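Local coordinates for protein SUMO-1 cysteine protease S273R (African swine fever virus pig/Kenya/KEN-50/1950, PDB 6LJ9) that probably cleaves the viral polyprotein precursors pp220 and pp62 into core-shell proteins as a SUMO-1-type cysteine protease, and blunts host innate immune signalling, at residues K58-A61 with Q62-L66; S69-L72 with E73-K77; V130-K134 with G135-Q139; I198-M201 with E202-Q206. One frame throughout, in Å; residues are numbered along the deposited sequence.

Contact 1: residues K58-A61 with Q62-L66; sequences KAYA and QQKGL
Tyr60 and Lys64, one helical turn apart, carry the main side-chain contact at the C-terminal end of helix 55-64. The lysine sends CG over one face of the phenol ring, 4.2 Å from the ring centroid and 27° off its normal, a CH-pi contact. The tyrosine reaches along the helix because CG stands anti to the backbone N (chi1 -175°), while the bend of the lysine at chi2 turns its chain across the ring, so that CE of Lys64 ends 3.6 Å from OH of Tyr60. The aliphatic part of the lysine, rather than its ammonium group, thus lies against the aromatic ring. The one apolar pair is smaller: CB of Ala61 and CB of Leu66 meet at 4.0 Å, where the chain leaves the helix. Among backbone bonds, the i to i+4 ladder runs from Lys58 O to Gln62 N, Ala59 O to Gln63 N and Tyr60 O to Lys64 N. Ala61 O then ends it with two donors: a nearly straight bond from Leu66 N at 2.9 Å (167°) and a weak, strongly bent one from Gly65 N at 2.8 Å. Gly65 has positive phi, which turns the chain out of the helix. Leu66 packs on Lys28, Ile29 and Glu32 of helix 27-32, and Tyr60 touches Leu33 and meets the ring of Phe36 edge-to-face, which seats helix 55-64 against the helices before it.

Contact 2: residues S69-L72 with E73-K77; sequences SKEL and ETRFK
Thr74 turns its hydroxyl back on the carbonyl of Lys70: OG1 donates to Lys70 O at 2.5 Å, so short that the exact length is doubtful, and Thr74 N adds a weak bond to the same oxygen. With chi1 at 60°, OG1 sits between the backbone N and the carbonyl carbon, while CG2 faces CG of Lys70 at 3.9 Å. On the next strip of helix 68-75, Glu71 and Arg75 lie side by side, pointing the same way. OE2 of Glu71 approaches CD of Arg75 at 3.6 Å, but lies well out of the guanidinium plane, 4.1 Å from NE of Arg75, too far for a salt bridge. Phe76 turns its ring edge to the carbonyl of Glu71: CD1 of Phe76 lies 3.2 Å from Glu71 O, in the ring plane, and CD2 of Leu72 rests over one face, 4.3 Å from that CD1. Farther out, Glu71 OE2 takes a hydrogen bond from Ser26 N and Arg75 NE gives one to Cys24 O, near the Cys14-Cys24 disulfide. Phe76 also packs on Arg271 and Glu48. Glu71 and Arg75 therefore probably attract one another as nearby opposite charges, while OE2 and NE bond to backbone.

Contact 3: residues V130-K134 with G135-Q139; sequences VKVYK and GEELQ
Lys131 begins the contact, its CB 3.6 Å from CG of Glu137 and its carbonyl taking a bond from beyond the last turn. Glu136 N points at Lys131 O over 2.7 Å in a nearly straight line (167°). Two bends, at chi3 (86°) and chi4 (77°), curl the lysine chain round, so that NZ of Lys131 meets OE1 of Glu136 in a long salt bridge of 3.6 Å; the two side chains cross at about a right angle. At Val132, CG2 lies 3.7 Å from CG of Glu137. Its carbonyl receives a weak bond from Gly135 N; a water that accepts from Glu137 N at 3.2 Å can also donate to Val132 O, though it has other acceptors. Glu137 is bent at chi2, its OE1 held by Asp128 N just before the helix. Val132 and Glu137 also pack on Phe108 of strand 107-109, and Tyr133 on Asn246 of the second subunit. Lys134 runs alongside Glu136, CB of Lys134 4.1 Å from OE2 of Glu136. Gly135, with positive phi and two bonds back into the last turn, makes this a Schellman motif, by which the chain leaves helix 129-134 for the hairpin of strands 139-141 and 144-146.

Contact 4: residues I198-M201 with E202-Q206; sequences IRWM and ERVKQ
Val204 sets its CG2 methyl over the six-membered ring of Trp200, 3.6 Å from the centroid and only 7° off the normal. This CH-pi contact spans one helical turn, with CG2 of Val204 3.7 Å from CZ2 of Trp200. CG anti to the backbone N (chi1 -176°) swings the indole out from the helix on the side of Val204, four residues on. Arg203 comes to the five-membered side of the same ring from a different direction: its guanidinium plane stands 78° to the indole, and its edge, through NH2 of Arg203, faces CD1 of Trp200 at 3.9 Å. Bends at chi2 and chi3 fold the arginine chain, and NH1 is held by Gln126 OE1. Trp200 NE1 is buried without a polar partner in the model. Glu202, Arg203, Val204 and Lys205 each give the regular helical bond to the residue four before, the first from Glu202 N to Ile198 O at 2.9 Å. Trp200 and Val204 together press on Met129, whereas Met201, a selenomethionine in this crystal, packs on Ile183, Tyr185 and Thr217. Helix 195-208 is the crossover helix of a beta-alpha-beta unit, packed against its strands 181-186 and 215-220 in the Ulp1-type catalytic domain.

The four contacts follow one another in series along the chain; none nests in or crosses another. Contact 1 ends helix 55-64, and the chain leads straight on to helix 68-75, where contact 2 lies nearer the chain's centre, its own centre about 16 Å from that of contact 1. These two belong to the N-terminal helical part, on the same side of the centre. About 27 Å from contact 2, centre to centre, contact 3 turns the chain out of helix 129-134 toward a short hairpin. Contact 4 lies within helix 195-208, on the far side of the centre from contacts 1 and 2. Contacts 3 and 4 do not touch, but Met129 of helix 129-134 packs against helix 195-208, joining their two helices beside the five-stranded sheet.

Contact 1: residues K58-A61 with Q62-L66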
loop_
_atom_site.group_PDB
_atom_site.type_symbol
_atom_site.label_atom_id
_atom_site.label_comp_id
_atom_site.label_asym_id
_atom_site.label_seq_id
_atom_site.Cartn_x
_atom_site.Cartn_y
_atom_site.Cartn_z
ATOM N N LYS B 58 -19.937 30.616 -8.036
ATOM C CA LYS B 58 -20.970 29.801 -7.403
ATOM C C LYS B 58 -22.330 30.037 -8.048
ATOM O O LYS B 58 -23.121 29.100 -8.209
ATOM C CB LYS B 58 -21.033 30.099 -5.905
ATOM C CG LYS B 58 -19.875 29.537 -5.098
ATOM C CD LYS B 58 -20.010 29.907 -3.629
ATOM C CE LYS B 58 -18.971 29.200 -2.776
ATOM N NZ LYS B 58 -19.074 29.588 -1.342
ATOM N N ALA B 59 -22.621 31.284 -8.423
ATOM C CA ALA B 59 -23.895 31.583 -9.069
ATOM C C ALA B 59 -23.951 31.002 -10.476
ATOM O O ALA B 59 -24.980 30.454 -10.887
ATOM C CB ALA B 59 -24.127 33.093 -9.098
ATOM N N TYR B 60 -22.851 31.110 -11.227
ATOM C CA TYR B 60 -22.813 30.537 -12.569
ATOM C C TYR B 60 -22.906 29.018 -12.518
ATOM O O TYR B 60 -23.514 28.395 -13.398
ATOM C CB TYR B 60 -21.538 30.976 -13.291
ATOM C CG TYR B 60 -21.458 30.530 -14.735
ATOM C CD1 TYR B 60 -22.015 31.297 -15.750
ATOM C CD2 TYR B 60 -20.821 29.346 -15.084
ATOM C CE1 TYR B 60 -21.944 30.895 -17.072
ATOM C CE2 TYR B 60 -20.745 28.936 -16.403
ATOM C CZ TYR B 60 -21.308 29.715 -17.392
ATOM O OH TYR B 60 -21.234 29.311 -18.706
ATOM N N ALA B 61 -22.310 28.401 -11.495
ATOM C CA ALA B 61 -22.395 26.951 -11.357
ATOM C C ALA B 61 -23.812 26.512 -11.013
ATOM O O ALA B 61 -24.277 25.470 -11.489
ATOM C CB ALA B 61 -21.412 26.464 -10.295
ATOM N N GLN B 62 -24.510 27.289 -10.182
ATOM C CA GLN B 62 -25.902 26.977 -9.876
ATOM C C GLN B 62 -26.771 27.086 -11.123
ATOM O O GLN B 62 -27.736 26.330 -11.285
ATOM C CB GLN B 62 -26.420 27.901 -8.774
ATOM C CG GLN B 62 -27.858 27.632 -8.356
ATOM C CD GLN B 62 -28.049 26.243 -7.774
ATOM O OE1 GLN B 62 -27.156 25.701 -7.125
ATOM N NE2 GLN B 62 -29.220 25.660 -8.009
ATOM N N GLN B 63 -26.441 28.022 -12.016
ATOM C CA GLN B 63 -27.167 28.135 -13.275
ATOM C C GLN B 63 -26.997 26.878 -14.119
ATOM O O GLN B 63 -27.976 26.314 -14.621
ATOM C CB GLN B 63 -26.692 29.365 -14.050
ATOM C CG GLN B 63 -27.600 30.576 -13.933
ATOM C CD GLN B 63 -27.558 31.447 -15.174
ATOM O OE1 GLN B 63 -26.912 31.102 -16.164
ATOM N NE2 GLN B 63 -28.250 32.578 -15.130
ATOM N N LYS B 64 -25.758 26.417 -14.277
ATOM C CA LYS B 64 -25.441 25.295 -15.150
ATOM C C LYS B 64 -25.557 23.941 -14.461
ATOM O O LYS B 64 -25.367 22.913 -15.118
ATOM C CB LYS B 64 -24.031 25.465 -15.724
ATOM C CG LYS B 64 -23.833 26.755 -16.505
ATOM C CD LYS B 64 -24.823 26.862 -17.654
ATOM C CE LYS B 64 -24.601 28.130 -18.462
ATOM N NZ LYS B 64 -25.579 28.253 -19.579
ATOM N N GLY B 65 -25.858 23.911 -13.168
ATOM C CA GLY B 65 -26.035 22.647 -12.476
ATOM C C GLY B 65 -24.749 21.917 -12.164
ATOM O O GLY B 65 -24.710 20.681 -12.227
ATOM N N LEU B 66 -23.691 22.647 -11.829
ATOM C CA LEU B 66 -22.400 22.060 -11.499
ATOM C C LEU B 66 -22.259 21.974 -9.985
ATOM O O LEU B 66 -22.458 22.969 -9.279
ATOM C CB LEU B 66 -21.258 22.889 -12.088
ATOM C CG LEU B 66 -21.381 23.283 -13.560
ATOM C CD1 LEU B 66 -20.214 24.167 -13.959
ATOM C CD2 LEU B 66 -21.463 22.054 -14.452
#

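Contact 2: residues S69-L72 with E73-K77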
loop_
_atom_site.group_PDB
_atom_site.type_symbol
_atom_site.label_atom_id
_atom_site.label_comp_id
_atom_site.label_asym_id
_atom_site.label_seq_id
_atom_site.Cartn_x
_atom_site.Cartn_y
_atom_site.Cartn_z
ATOM N N SER B 69 -19.362 21.873 -4.681
ATOM C CA SER B 69 -19.051 21.361 -3.349
ATOM C C SER B 69 -18.442 19.967 -3.422
ATOM O O SER B 69 -17.552 19.629 -2.633
ATOM C CB SER B 69 -20.309 21.352 -2.480
ATOM O OG SER B 69 -20.830 22.659 -2.312
ATOM N N LYS B 70 -18.907 19.144 -4.363
ATOM C CA LYS B 70 -18.322 17.817 -4.525
ATOM C C LYS B 70 -16.934 17.891 -5.145
ATOM O O LYS B 70 -16.097 17.017 -4.895
ATOM C CB LYS B 70 -19.239 16.934 -5.372
ATOM C CG LYS B 70 -18.898 15.455 -5.305
ATOM C CD LYS B 70 -20.065 14.593 -5.755
ATOM C CE LYS B 70 -19.811 13.128 -5.441
ATOM N NZ LYS B 70 -19.540 12.922 -3.991
ATOM N N GLU B 71 -16.672 18.921 -5.952
ATOM C CA GLU B 71 -15.335 19.102 -6.508
ATOM C C GLU B 71 -14.333 19.441 -5.413
ATOM O O GLU B 71 -13.189 18.967 -5.437
ATOM C CB GLU B 71 -15.357 20.197 -7.575
ATOM C CG GLU B 71 -14.191 20.157 -8.548
ATOM C CD GLU B 71 -14.464 19.271 -9.748
ATOM O OE1 GLU B 71 -15.480 18.544 -9.735
ATOM O OE2 GLU B 71 -13.670 19.309 -10.710
ATOM N N LEU B 72 -14.747 20.255 -4.439
ATOM C CA LEU B 72 -13.863 20.618 -3.338
ATOM C C LEU B 72 -13.606 19.444 -2.402
ATOM O O LEU B 72 -12.507 19.324 -1.851
ATOM C CB LEU B 72 -14.456 21.792 -2.557
ATOM C CG LEU B 72 -14.379 23.178 -3.195
ATOM C CD1 LEU B 72 -15.301 24.141 -2.469
ATOM C CD2 LEU B 72 -12.947 23.691 -3.170
ATOM N N GLU B 73 -14.596 18.570 -2.210
ATOM C CA GLU B 73 -14.441 17.475 -1.258
ATOM C C GLU B 73 -13.708 16.280 -1.856
ATOM O O GLU B 73 -13.096 15.506 -1.112
ATOM C CB GLU B 73 -15.805 17.024 -0.734
ATOM C CG GLU B 73 -16.582 18.093 0.014
ATOM C CD GLU B 73 -17.761 17.525 0.781
ATOM O OE1 GLU B 73 -17.646 17.364 2.015
ATOM O OE2 GLU B 73 -18.797 17.230 0.150
ATOM N N THR B 74 -13.754 16.108 -3.178
ATOM C CA THR B 74 -13.219 14.908 -3.807
ATOM C C THR B 74 -11.932 15.125 -4.589
ATOM O O THR B 74 -11.171 14.169 -4.759
ATOM C CB THR B 74 -14.262 14.289 -4.750
ATOM O OG1 THR B 74 -14.601 15.231 -5.776
ATOM C CG2 THR B 74 -15.518 13.908 -3.981
ATOM N N ARG B 75 -11.669 16.341 -5.068
ATOM C CA ARG B 75 -10.502 16.594 -5.901
ATOM C C ARG B 75 -9.552 17.637 -5.328
ATOM O O ARG B 75 -8.538 17.941 -5.966
ATOM C CB ARG B 75 -10.937 17.020 -7.309
ATOM C CG ARG B 75 -11.735 15.962 -8.053
ATOM C CD ARG B 75 -11.962 16.358 -9.501
ATOM N NE ARG B 75 -10.708 16.472 -10.240
ATOM C CZ ARG B 75 -10.168 15.489 -10.953
ATOM N NH1 ARG B 75 -10.772 14.311 -11.027
ATOM N NH2 ARG B 75 -9.023 15.684 -11.593
ATOM N N PHE B 76 -9.844 18.192 -4.156
ATOM C CA PHE B 76 -8.965 19.149 -3.506
ATOM C C PHE B 76 -8.626 18.669 -2.102
ATOM O O PHE B 76 -9.318 17.824 -1.526
ATOM C CB PHE B 76 -9.605 20.543 -3.429
ATOM C CG PHE B 76 -9.667 21.258 -4.748
ATOM C CD1 PHE B 76 -10.711 21.026 -5.628
ATOM C CD2 PHE B 76 -8.689 22.173 -5.101
ATOM C CE1 PHE B 76 -10.776 21.686 -6.840
ATOM C CE2 PHE B 76 -8.748 22.838 -6.311
ATOM C CZ PHE B 76 -9.793 22.594 -7.183
ATOM N N LYS B 77 -7.544 19.216 -1.557
ATOM C CA LYS B 77 -7.203 18.946 -0.172
ATOM C C LYS B 77 -8.165 19.689 0.755
ATOM O O LYS B 77 -8.923 20.568 0.338
ATOM C CB LYS B 77 -5.755 19.341 0.112
ATOM C CG LYS B 77 -4.729 18.453 -0.575
ATOM C CD LYS B 77 -3.309 18.925 -0.309
ATOM C CE LYS B 77 -2.289 17.957 -0.891
ATOM N NZ LYS B 77 -0.895 18.474 -0.779
#

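Contact 3: residues V130-K134 with G135-Q139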
loop_
_atom_site.group_PDB
_atom_site.type_symbol
_atom_site.label_atom_id
_atom_site.label_comp_id
_atom_site.label_asym_id
_atom_site.label_seq_id
_atom_site.Cartn_x
_atom_site.Cartn_y
_atom_site.Cartn_z
ATOM N N VAL B 130 -7.580 -5.557 16.581
ATOM C CA VAL B 130 -7.605 -6.832 15.871
ATOM C C VAL B 130 -8.643 -6.799 14.758
ATOM O O VAL B 130 -8.382 -7.240 13.632
ATOM C CB VAL B 130 -7.865 -7.989 16.852
ATOM C CG1 VAL B 130 -8.022 -9.300 16.094
ATOM C CG2 VAL B 130 -6.736 -8.088 17.859
ATOM N N LYS B 131 -9.838 -6.279 15.051
ATOM C CA LYS B 131 -10.850 -6.136 14.010
ATOM C C LYS B 131 -10.416 -5.127 12.953
ATOM O O LYS B 131 -10.811 -5.238 11.787
ATOM C CB LYS B 131 -12.191 -5.729 14.623
ATOM C CG LYS B 131 -12.726 -6.688 15.679
ATOM C CD LYS B 131 -14.011 -6.162 16.308
ATOM C CE LYS B 131 -15.242 -6.556 15.512
ATOM N NZ LYS B 131 -15.602 -7.982 15.745
ATOM N N VAL B 132 -9.603 -4.141 13.340
ATOM C CA VAL B 132 -9.026 -3.220 12.362
ATOM C C VAL B 132 -8.105 -3.973 11.414
ATOM O O VAL B 132 -8.151 -3.791 10.192
ATOM C CB VAL B 132 -8.285 -2.074 13.074
ATOM C CG1 VAL B 132 -7.487 -1.250 12.074
ATOM C CG2 VAL B 132 -9.266 -1.195 13.819
ATOM N N TYR B 133 -7.254 -4.841 11.967
ATOM C CA TYR B 133 -6.329 -5.607 11.142
ATOM C C TYR B 133 -7.070 -6.594 10.247
ATOM O O TYR B 133 -6.678 -6.813 9.095
ATOM C CB TYR B 133 -5.322 -6.333 12.033
ATOM C CG TYR B 133 -4.194 -6.999 11.282
ATOM C CD1 TYR B 133 -3.027 -6.306 10.985
ATOM C CD2 TYR B 133 -4.291 -8.323 10.875
ATOM C CE1 TYR B 133 -1.992 -6.913 10.301
ATOM C CE2 TYR B 133 -3.263 -8.936 10.191
ATOM C CZ TYR B 133 -2.116 -8.229 9.906
ATOM O OH TYR B 133 -1.094 -8.846 9.224
ATOM N N LYS B 134 -8.146 -7.194 10.758
ATOM C CA LYS B 134 -8.906 -8.179 9.999
ATOM C C LYS B 134 -9.866 -7.552 8.996
ATOM O O LYS B 134 -10.420 -8.275 8.162
ATOM C CB LYS B 134 -9.688 -9.084 10.954
ATOM C CG LYS B 134 -8.838 -10.121 11.668
ATOM C CD LYS B 134 -9.694 -10.999 12.566
ATOM C CE LYS B 134 -9.099 -12.390 12.713
ATOM N NZ LYS B 134 -7.708 -12.350 13.239
ATOM N N GLY B 135 -10.073 -6.241 9.054
ATOM C CA GLY B 135 -11.003 -5.593 8.150
ATOM C C GLY B 135 -12.449 -5.683 8.579
ATOM O O GLY B 135 -13.329 -5.906 7.739
ATOM N N GLU B 136 -12.722 -5.516 9.873
ATOM C CA GLU B 136 -14.075 -5.637 10.399
ATOM C C GLU B 136 -14.510 -4.400 11.175
ATOM O O GLU B 136 -15.520 -4.453 11.887
ATOM C CB GLU B 136 -14.188 -6.887 11.281
ATOM C CG GLU B 136 -13.764 -8.174 10.582
ATOM C CD GLU B 136 -13.796 -9.380 11.502
ATOM O OE1 GLU B 136 -14.080 -9.203 12.706
ATOM O OE2 GLU B 136 -13.535 -10.504 11.024
ATOM N N GLU B 137 -13.780 -3.295 11.061
ATOM C CA GLU B 137 -14.123 -2.042 11.714
ATOM C C GLU B 137 -14.497 -0.999 10.671
ATOM O O GLU B 137 -13.855 -0.899 9.621
ATOM C CB GLU B 137 -12.962 -1.526 12.571
ATOM C CG GLU B 137 -12.784 -2.252 13.895
ATOM C CD GLU B 137 -13.775 -1.799 14.951
ATOM O OE1 GLU B 137 -13.784 -2.388 16.053
ATOM O OE2 GLU B 137 -14.542 -0.850 14.685
ATOM N N LEU B 138 -15.538 -0.225 10.967
ATOM C CA LEU B 138 -15.987 0.829 10.069
ATOM C C LEU B 138 -15.068 2.039 10.165
ATOM O O LEU B 138 -14.835 2.571 11.256
ATOM C CB LEU B 138 -17.422 1.239 10.395
ATOM C CG LEU B 138 -18.566 0.412 9.809
ATOM C CD1 LEU B 138 -19.885 0.842 10.426
ATOM C CD2 LEU B 138 -18.613 0.565 8.298
ATOM N N GLN B 139 -14.540 2.463 9.023
ATOM C CA GLN B 139 -13.854 3.735 8.875
ATOM C C GLN B 139 -14.555 4.538 7.788
ATOM O O GLN B 139 -15.366 4.012 7.021
ATOM C CB GLN B 139 -12.372 3.542 8.534
ATOM C CG GLN B 139 -12.112 2.983 7.149
ATOM C CD GLN B 139 -10.637 2.757 6.895
ATOM O OE1 GLN B 139 -10.187 1.619 6.767
ATOM N NE2 GLN B 139 -9.874 3.842 6.827
HETATM O O HOH W 1 -10.999 -2.573 9.587
#

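Contact 4: residues I198-M201 with E202-Q206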
loop_
_atom_site.group_PDB
_atom_site.type_symbol
_atom_site.label_atom_id
_atom_site.label_comp_id
_atom_site.label_asym_id
_atom_site.label_seq_id
_atom_site.Cartn_x
_atom_site.Cartn_y
_atom_site.Cartn_z
ATOM N N ILE B 198 -1.702 5.896 28.368
ATOM C CA ILE B 198 -0.931 4.691 28.668
ATOM C C ILE B 198 -1.845 3.473 28.745
ATOM O O ILE B 198 -1.530 2.407 28.201
ATOM C CB ILE B 198 -0.125 4.883 29.968
ATOM C CG1 ILE B 198 0.917 5.990 29.794
ATOM C CG2 ILE B 198 0.543 3.580 30.384
ATOM C CD1 ILE B 198 2.033 5.638 28.830
ATOM N N ARG B 199 -2.994 3.610 29.413
ATOM C CA ARG B 199 -3.928 2.491 29.513
ATOM C C ARG B 199 -4.422 2.060 28.138
ATOM O O ARG B 199 -4.556 0.861 27.863
ATOM C CB ARG B 199 -5.113 2.860 30.404
ATOM C CG ARG B 199 -4.738 3.427 31.760
ATOM C CD ARG B 199 -5.970 3.978 32.452
ATOM N NE ARG B 199 -5.646 5.078 33.353
ATOM C CZ ARG B 199 -6.529 5.970 33.785
ATOM N NH1 ARG B 199 -7.794 5.895 33.393
ATOM N NH2 ARG B 199 -6.149 6.941 34.604
ATOM N N TRP B 200 -4.699 3.029 27.261
ATOM C CA TRP B 200 -5.160 2.705 25.916
ATOM C C TRP B 200 -4.081 1.974 25.122
ATOM O O TRP B 200 -4.371 0.986 24.438
ATOM C CB TRP B 200 -5.596 3.976 25.187
ATOM C CG TRP B 200 -6.172 3.720 23.829
ATOM C CD1 TRP B 200 -7.486 3.517 23.522
ATOM C CD2 TRP B 200 -5.454 3.637 22.592
ATOM N NE1 TRP B 200 -7.632 3.313 22.171
ATOM C CE2 TRP B 200 -6.398 3.382 21.578
ATOM C CE3 TRP B 200 -4.105 3.754 22.243
ATOM C CZ2 TRP B 200 -6.037 3.242 20.239
ATOM C CZ3 TRP B 200 -3.748 3.615 20.914
ATOM C CH2 TRP B 200 -4.710 3.361 19.928
HETATM N N MSE B 201 -2.840 2.444 25.198
HETATM C CA MSE B 201 -1.728 1.793 24.510
HETATM C C MSE B 201 -1.509 0.378 25.037
HETATM O O MSE B 201 -1.212 -0.540 24.273
HETATM C CB MSE B 201 -0.446 2.614 24.662
HETATM C CG MSE B 201 -0.531 4.012 24.072
HETATM SE SE MSE B 201 1.068 5.078 24.400
HETATM C CE MSE B 201 2.332 4.057 23.326
ATOM N N GLU B 202 -1.659 0.211 26.352
ATOM C CA GLU B 202 -1.521 -1.114 26.947
ATOM C C GLU B 202 -2.654 -2.037 26.512
ATOM O O GLU B 202 -2.426 -3.223 26.242
ATOM C CB GLU B 202 -1.475 -0.999 28.471
ATOM C CG GLU B 202 -0.187 -0.407 29.020
ATOM C CD GLU B 202 1.036 -1.214 28.635
ATOM O OE1 GLU B 202 1.961 -0.639 28.024
ATOM O OE2 GLU B 202 1.069 -2.425 28.938
ATOM N N ARG B 203 -3.880 -1.514 26.436
ATOM C CA ARG B 203 -5.012 -2.338 26.025
ATOM C C ARG B 203 -4.862 -2.799 24.579
ATOM O O ARG B 203 -5.183 -3.946 24.249
ATOM C CB ARG B 203 -6.320 -1.565 26.217
ATOM C CG ARG B 203 -7.586 -2.411 26.101
ATOM C CD ARG B 203 -8.157 -2.411 24.684
ATOM N NE ARG B 203 -8.590 -1.079 24.266
ATOM C CZ ARG B 203 -9.817 -0.600 24.441
ATOM N NH1 ARG B 203 -10.747 -1.347 25.023
ATOM N NH2 ARG B 203 -10.121 0.624 24.030
ATOM N N VAL B 204 -4.376 -1.915 23.703
ATOM C CA VAL B 204 -4.164 -2.292 22.308
ATOM C C VAL B 204 -3.056 -3.331 22.193
ATOM O O VAL B 204 -3.113 -4.219 21.332
ATOM C CB VAL B 204 -3.862 -1.040 21.462
ATOM C CG1 VAL B 204 -3.539 -1.420 20.026
ATOM C CG2 VAL B 204 -5.039 -0.076 21.501
ATOM N N LYS B 205 -2.041 -3.254 23.057
ATOM C CA LYS B 205 -0.946 -4.218 23.008
ATOM C C LYS B 205 -1.429 -5.629 23.326
ATOM O O LYS B 205 -1.029 -6.591 22.660
ATOM C CB LYS B 205 0.165 -3.801 23.971
ATOM C CG LYS B 205 1.316 -4.789 24.060
ATOM C CD LYS B 205 2.383 -4.308 25.029
ATOM C CE LYS B 205 3.473 -5.350 25.212
ATOM N NZ LYS B 205 4.529 -4.883 26.153
ATOM N N GLN B 206 -2.289 -5.773 24.338
ATOM C CA GLN B 206 -2.816 -7.094 24.670
ATOM C C GLN B 206 -3.672 -7.648 23.540
ATOM O O GLN B 206 -3.644 -8.853 23.261
ATOM C CB GLN B 206 -3.619 -7.034 25.968
ATOM C CG GLN B 206 -2.762 -6.920 27.212
ATOM C CD GLN B 206 -1.820 -8.094 27.378
ATOM O OE1 GLN B 206 -2.205 -9.246 27.180
ATOM N NE2 GLN B 206 -0.574 -7.806 27.737
#